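Local structure of secreted protein (Kutzneria albida DSM 43870, 5M6Q) at residues R55-L65 with K107-I117. The protein probably acts as a microbial transglutaminase, linking glutamine side chains of proteins to primary amines through acyl transfer. Sequence-based numbering, arbitrary orientation.
With MES (2-(N-morpholino)-ethanesulfonic acid), chain C.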
loop_
_atom_site.group_PDB
_atom_site.type_symbol
_atom_site.label_atom_id
_atom_site.label_comp_id
_atom_site.label_asym_id
_atom_site.label_seq_id
_atom_site.Cartn_x
_atom_site.Cartn_y
_atom_site.Cartn_z
ATOM N N ARG A 55 -5.825 7.855 -7.518
ATOM C CA ARG A 55 -5.389 9.211 -7.243
ATOM C C ARG A 55 -4.404 9.724 -8.262
ATOM O O ARG A 55 -3.238 9.313 -8.281
ATOM C CB ARG A 55 -4.773 9.278 -5.860
ATOM C CG ARG A 55 -5.821 9.449 -4.811
ATOM C CD ARG A 55 -5.191 9.509 -3.472
ATOM N NE ARG A 55 -4.181 10.553 -3.373
ATOM C CZ ARG A 55 -3.411 10.709 -2.305
ATOM N NH1 ARG A 55 -3.560 9.881 -1.278
ATOM N NH2 ARG A 55 -2.502 11.675 -2.262
ATOM N N GLU A 56 -4.871 10.655 -9.086
ATOM C CA GLU A 56 -4.070 11.156 -10.191
ATOM C C GLU A 56 -2.856 11.939 -9.719
ATOM O O GLU A 56 -1.912 12.121 -10.477
ATOM C CB GLU A 56 -4.925 12.021 -11.104
ATOM C CG GLU A 56 -5.478 13.250 -10.427
ATOM C CD GLU A 56 -6.324 14.077 -11.369
ATOM O OE1 GLU A 56 -5.769 14.603 -12.364
ATOM O OE2 GLU A 56 -7.547 14.166 -11.123
ATOM N N ASP A 57 -2.874 12.394 -8.469
ATOM C CA ASP A 57 -1.754 13.158 -7.926
ATOM C C ASP A 57 -0.581 12.266 -7.510
ATOM O O ASP A 57 0.472 12.765 -7.094
ATOM C CB ASP A 57 -2.208 14.000 -6.725
ATOM C CG ASP A 57 -2.785 13.157 -5.595
ATOM O OD1 ASP A 57 -3.575 12.223 -5.869
ATOM O OD2 ASP A 57 -2.459 13.439 -4.425
ATOM N N LEU A 58 -0.761 10.953 -7.623
ATOM C CA LEU A 58 0.289 10.012 -7.241
ATOM C C LEU A 58 0.871 9.283 -8.444
ATOM O O LEU A 58 0.141 8.831 -9.321
ATOM C CB LEU A 58 -0.251 8.986 -6.247
ATOM C CG LEU A 58 -0.670 9.559 -4.897
ATOM C CD1 LEU A 58 -1.371 8.491 -4.095
ATOM C CD2 LEU A 58 0.541 10.083 -4.154
ATOM N N SER A 59 2.189 9.184 -8.491
ATOM C CA SER A 59 2.809 8.296 -9.455
ATOM C C SER A 59 3.348 7.077 -8.698
ATOM O O SER A 59 3.370 5.979 -9.233
ATOM C CB SER A 59 3.908 9.009 -10.243
ATOM O OG SER A 59 4.902 9.508 -9.374
ATOM N N ASN A 60 3.748 7.281 -7.445
ATOM C CA ASN A 60 4.124 6.182 -6.565
ATOM C C ASN A 60 3.220 6.145 -5.340
ATOM O O ASN A 60 2.700 7.168 -4.912
ATOM C CB ASN A 60 5.584 6.301 -6.131
ATOM C CG ASN A 60 6.531 6.362 -7.309
ATOM O OD1 ASN A 60 6.357 5.643 -8.290
ATOM N ND2 ASN A 60 7.530 7.236 -7.227
ATOM N N PRO A 61 3.008 4.950 -4.778
ATOM C CA PRO A 61 2.206 4.881 -3.554
ATOM C C PRO A 61 2.940 5.573 -2.403
ATOM O O PRO A 61 4.116 5.309 -2.181
ATOM C CB PRO A 61 2.058 3.370 -3.308
ATOM C CG PRO A 61 2.349 2.730 -4.628
ATOM C CD PRO A 61 3.380 3.616 -5.275
ATOM N N PRO A 62 2.254 6.453 -1.676
ATOM C CA PRO A 62 2.934 7.237 -0.636
ATOM C C PRO A 62 3.294 6.394 0.577
ATOM O O PRO A 62 2.492 5.559 0.997
ATOM C CB PRO A 62 1.900 8.302 -0.273
ATOM C CG PRO A 62 0.584 7.617 -0.507
ATOM C CD PRO A 62 0.792 6.631 -1.644
ATOM N N LEU A 63 4.477 6.620 1.147
ATOM C CA LEU A 63 4.987 5.753 2.203
ATOM C C LEU A 63 4.963 6.437 3.564
ATOM O O LEU A 63 5.528 5.922 4.525
ATOM C CB LEU A 63 6.407 5.298 1.863
ATOM C CG LEU A 63 6.488 4.556 0.524
ATOM C CD1 LEU A 63 7.923 4.118 0.205
ATOM C CD2 LEU A 63 5.567 3.335 0.518
ATOM N N ASN A 64 4.276 7.579 3.620
ATOM C CA ASN A 64 4.205 8.448 4.804
ATOM C C ASN A 64 3.831 7.729 6.092
ATOM O O ASN A 64 4.346 8.034 7.163
ATOM C CB ASN A 64 3.160 9.562 4.591
ATOM C CG ASN A 64 3.369 10.330 3.313
ATOM O OD1 ASN A 64 2.439 10.499 2.521
ATOM N ND2 ASN A 64 4.585 10.823 3.111
ATOM N N LEU A 65 2.865 6.828 5.974
ATOM C CA LEU A 65 2.259 6.166 7.120
ATOM C C LEU A 65 2.506 4.678 7.001
ATOM O O LEU A 65 1.605 3.922 6.626
ATOM C CB LEU A 65 0.754 6.453 7.197
ATOM C CG LEU A 65 0.270 7.896 7.392
ATOM C CD1 LEU A 65 -1.254 7.906 7.464
ATOM C CD2 LEU A 65 0.890 8.591 8.638
ATOM N N LYS A 107 4.038 10.345 12.906
ATOM C CA LYS A 107 4.594 11.311 11.970
ATOM C C LYS A 107 3.851 11.248 10.641
ATOM O O LYS A 107 3.362 10.181 10.262
ATOM C CB LYS A 107 6.086 11.057 11.776
ATOM C CG LYS A 107 6.835 11.102 13.108
ATOM C CD LYS A 107 8.309 11.427 12.933
ATOM C CE LYS A 107 8.882 12.167 14.159
ATOM N NZ LYS A 107 8.756 11.366 15.407
ATOM N N ASN A 108 3.723 12.398 9.975
ATOM C CA ASN A 108 3.262 12.490 8.574
ATOM C C ASN A 108 1.773 12.317 8.348
ATOM O O ASN A 108 1.351 12.147 7.214
ATOM C CB ASN A 108 3.979 11.461 7.695
ATOM C CG ASN A 108 5.467 11.435 7.933
ATOM O OD1 ASN A 108 6.102 12.480 8.006
ATOM N ND2 ASN A 108 6.033 10.231 8.071
ATOM N N VAL A 109 0.974 12.357 9.406
ATOM C CA VAL A 109 -0.462 12.148 9.264
ATOM C C VAL A 109 -1.112 13.313 8.529
ATOM O O VAL A 109 -1.995 13.120 7.696
ATOM C CB VAL A 109 -1.126 11.934 10.637
ATOM C CG1 VAL A 109 -2.618 11.687 10.458
ATOM C CG2 VAL A 109 -0.452 10.766 11.362
ATOM N N VAL A 110 -0.668 14.530 8.826
ATOM C CA VAL A 110 -1.244 15.703 8.178
ATOM C C VAL A 110 -0.884 15.696 6.693
ATOM O O VAL A 110 -1.731 15.919 5.837
ATOM C CB VAL A 110 -0.787 17.015 8.862
ATOM C CG1 VAL A 110 -1.354 18.220 8.116
ATOM C CG2 VAL A 110 -1.226 17.034 10.325
ATOM N N LYS A 111 0.370 15.414 6.395
ATOM C CA LYS A 111 0.842 15.325 5.019
ATOM C C LYS A 111 0.087 14.261 4.198
ATOM O O LYS A 111 -0.032 14.375 2.972
ATOM C CB LYS A 111 2.345 15.025 5.026
ATOM C CG LYS A 111 3.044 15.209 3.688
ATOM C CD LYS A 111 4.234 14.254 3.514
ATOM C CE LYS A 111 5.428 14.654 4.368
ATOM N NZ LYS A 111 6.662 13.861 4.038
ATOM N N ALA A 112 -0.423 13.229 4.874
ATOM C CA ALA A 112 -1.048 12.094 4.191
ATOM C C ALA A 112 -2.346 12.481 3.499
ATOM O O ALA A 112 -2.724 11.863 2.514
ATOM C CB ALA A 112 -1.298 10.953 5.166
ATOM N N LEU A 113 -3.028 13.505 4.007
ATOM C CA LEU A 113 -4.249 13.978 3.366
ATOM C C LEU A 113 -3.991 14.713 2.048
ATOM O O LEU A 113 -3.207 15.660 2.002
ATOM C CB LEU A 113 -5.012 14.906 4.309
ATOM C CG LEU A 113 -6.372 15.415 3.837
ATOM C CD1 LEU A 113 -7.453 14.372 4.074
ATOM C CD2 LEU A 113 -6.698 16.722 4.552
ATOM N N PRO A 114 -4.655 14.282 0.964
ATOM C CA PRO A 114 -4.612 15.112 -0.245
ATOM C C PRO A 114 -5.620 16.263 -0.181
ATOM O O PRO A 114 -6.804 16.036 -0.378
ATOM C CB PRO A 114 -4.962 14.128 -1.361
ATOM C CG PRO A 114 -5.798 13.075 -0.682
ATOM C CD PRO A 114 -5.272 12.963 0.721
ATOM N N SER A 115 -5.141 17.476 0.081
ATOM C CA SER A 115 -6.000 18.660 0.246
ATOM C C SER A 115 -6.990 18.936 -0.890
ATOM O O SER A 115 -8.078 19.450 -0.647
ATOM C CB SER A 115 -5.131 19.903 0.440
ATOM O OG SER A 115 -4.221 19.694 1.501
ATOM N N TRP A 116 -6.627 18.599 -2.122
ATOM C CA TRP A 116 -7.473 18.937 -3.267
ATOM C C TRP A 116 -8.634 17.951 -3.498
ATOM O O TRP A 116 -9.515 18.214 -4.319
ATOM C CB TRP A 116 -6.623 19.023 -4.526
ATOM C CG TRP A 116 -6.084 17.704 -4.921
ATOM C CD1 TRP A 116 -4.954 17.104 -4.447
ATOM C CD2 TRP A 116 -6.659 16.797 -5.863
ATOM N NE1 TRP A 116 -4.785 15.878 -5.044
ATOM C CE2 TRP A 116 -5.821 15.664 -5.917
ATOM C CE3 TRP A 116 -7.803 16.831 -6.669
ATOM C CZ2 TRP A 116 -6.087 14.577 -6.749
ATOM C CZ3 TRP A 116 -8.066 15.754 -7.496
ATOM C CH2 TRP A 116 -7.215 14.639 -7.528
ATOM N N ILE A 117 -8.637 16.820 -2.795
ATOM C CA ILE A 117 -9.773 15.905 -2.857
ATOM C C ILE A 117 -10.673 16.123 -1.643
ATOM O O ILE A 117 -10.212 16.059 -0.506
ATOM C CB ILE A 117 -9.312 14.436 -2.940
ATOM C CG1 ILE A 117 -8.430 14.227 -4.173
ATOM C CG2 ILE A 117 -10.512 13.490 -2.987
ATOM C CD1 ILE A 117 -7.716 12.876 -4.193
HETATM O O1 MES C . 10.488 8.897 -1.828
HETATM C C2 MES C . 9.811 10.066 -1.369
HETATM C C3 MES C . 10.059 10.279 0.123
HETATM N N4 MES C . 9.705 9.042 0.806
HETATM C C5 MES C . 10.281 7.789 0.324
HETATM C C6 MES C . 10.019 7.714 -1.175
HETATM C C7 MES C . 9.438 9.130 2.232
HETATM C C8 MES C . 8.108 9.862 2.423
HETATM S S MES C . 7.865 10.073 4.062
HETATM O O1S MES C . 6.696 10.964 4.307
HETATM O O2S MES C . 7.638 8.750 4.686
HETATM O O3S MES C . 9.094 10.632 4.681
HETATM O O HOH W 1 -2.536 9.212 1.629
HETATM O O HOH W 2 -0.980 11.788 -0.028
#
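Pro-114 sets its CG over the centre of the Arg-55 guanidinium, 3.7 Å from CZ, while Leu-58 CD1 covers the opposite face, so the flat group is sandwiched between two apolar side chains. A bend in the arginine chain at chi3 (56°) turns its edge to Asp-57, which receives it side-on: Arg-55 NE meets Asp-57 OD1 at 3.1 Å and Arg-55 NH2 meets Asp-57 OD2 at 2.8 Å, both nearly straight and close to the guanidinium plane. Two waters, one on NH1 and one on NH2, both donate to Ala-112 O and so join the arginine to the backbone of the short, weakly bonded helix 109-112. An alanine in place of Arg-55 would probably leave the Asp-57 carboxylate without its charge partner and both waters without one of their anchors. That carboxylate stands at the edge of the Trp-116 ring, Asp-57 CG lying 3.4 Å from Trp-116 NE1 and the two planes 79° apart; Glu-56 CG approaches the same ring at CH2.

Some way along both segments, Asn-108 ND2 donates to Asn-64 O at 2.9 Å, in the carbonyl plane and on a lone pair. The Asn-64 side chain crosses that of Lys-111 at about a right angle, and Lys-111 NZ donates to sulfonate oxygen O1S of a MES molecule, probably from the crystallisation liquor. Leu-65 forks over the helix: CD1 rests on Ala-112 CB at 3.8 Å and CD2 on Val-109 CG2.

Further out, Arg-55 NH1 bonds to Phe-221 O and Leu-65 pairs through its backbone with Val-219, both on strand 214-223. The contact thus docks helix 109-112 and the turn Pro-114 to Ile-117 against the loop leading into edge strand 66-67 of the antiparallel sheet, consistent with the papain-like fold of microbial transglutaminases.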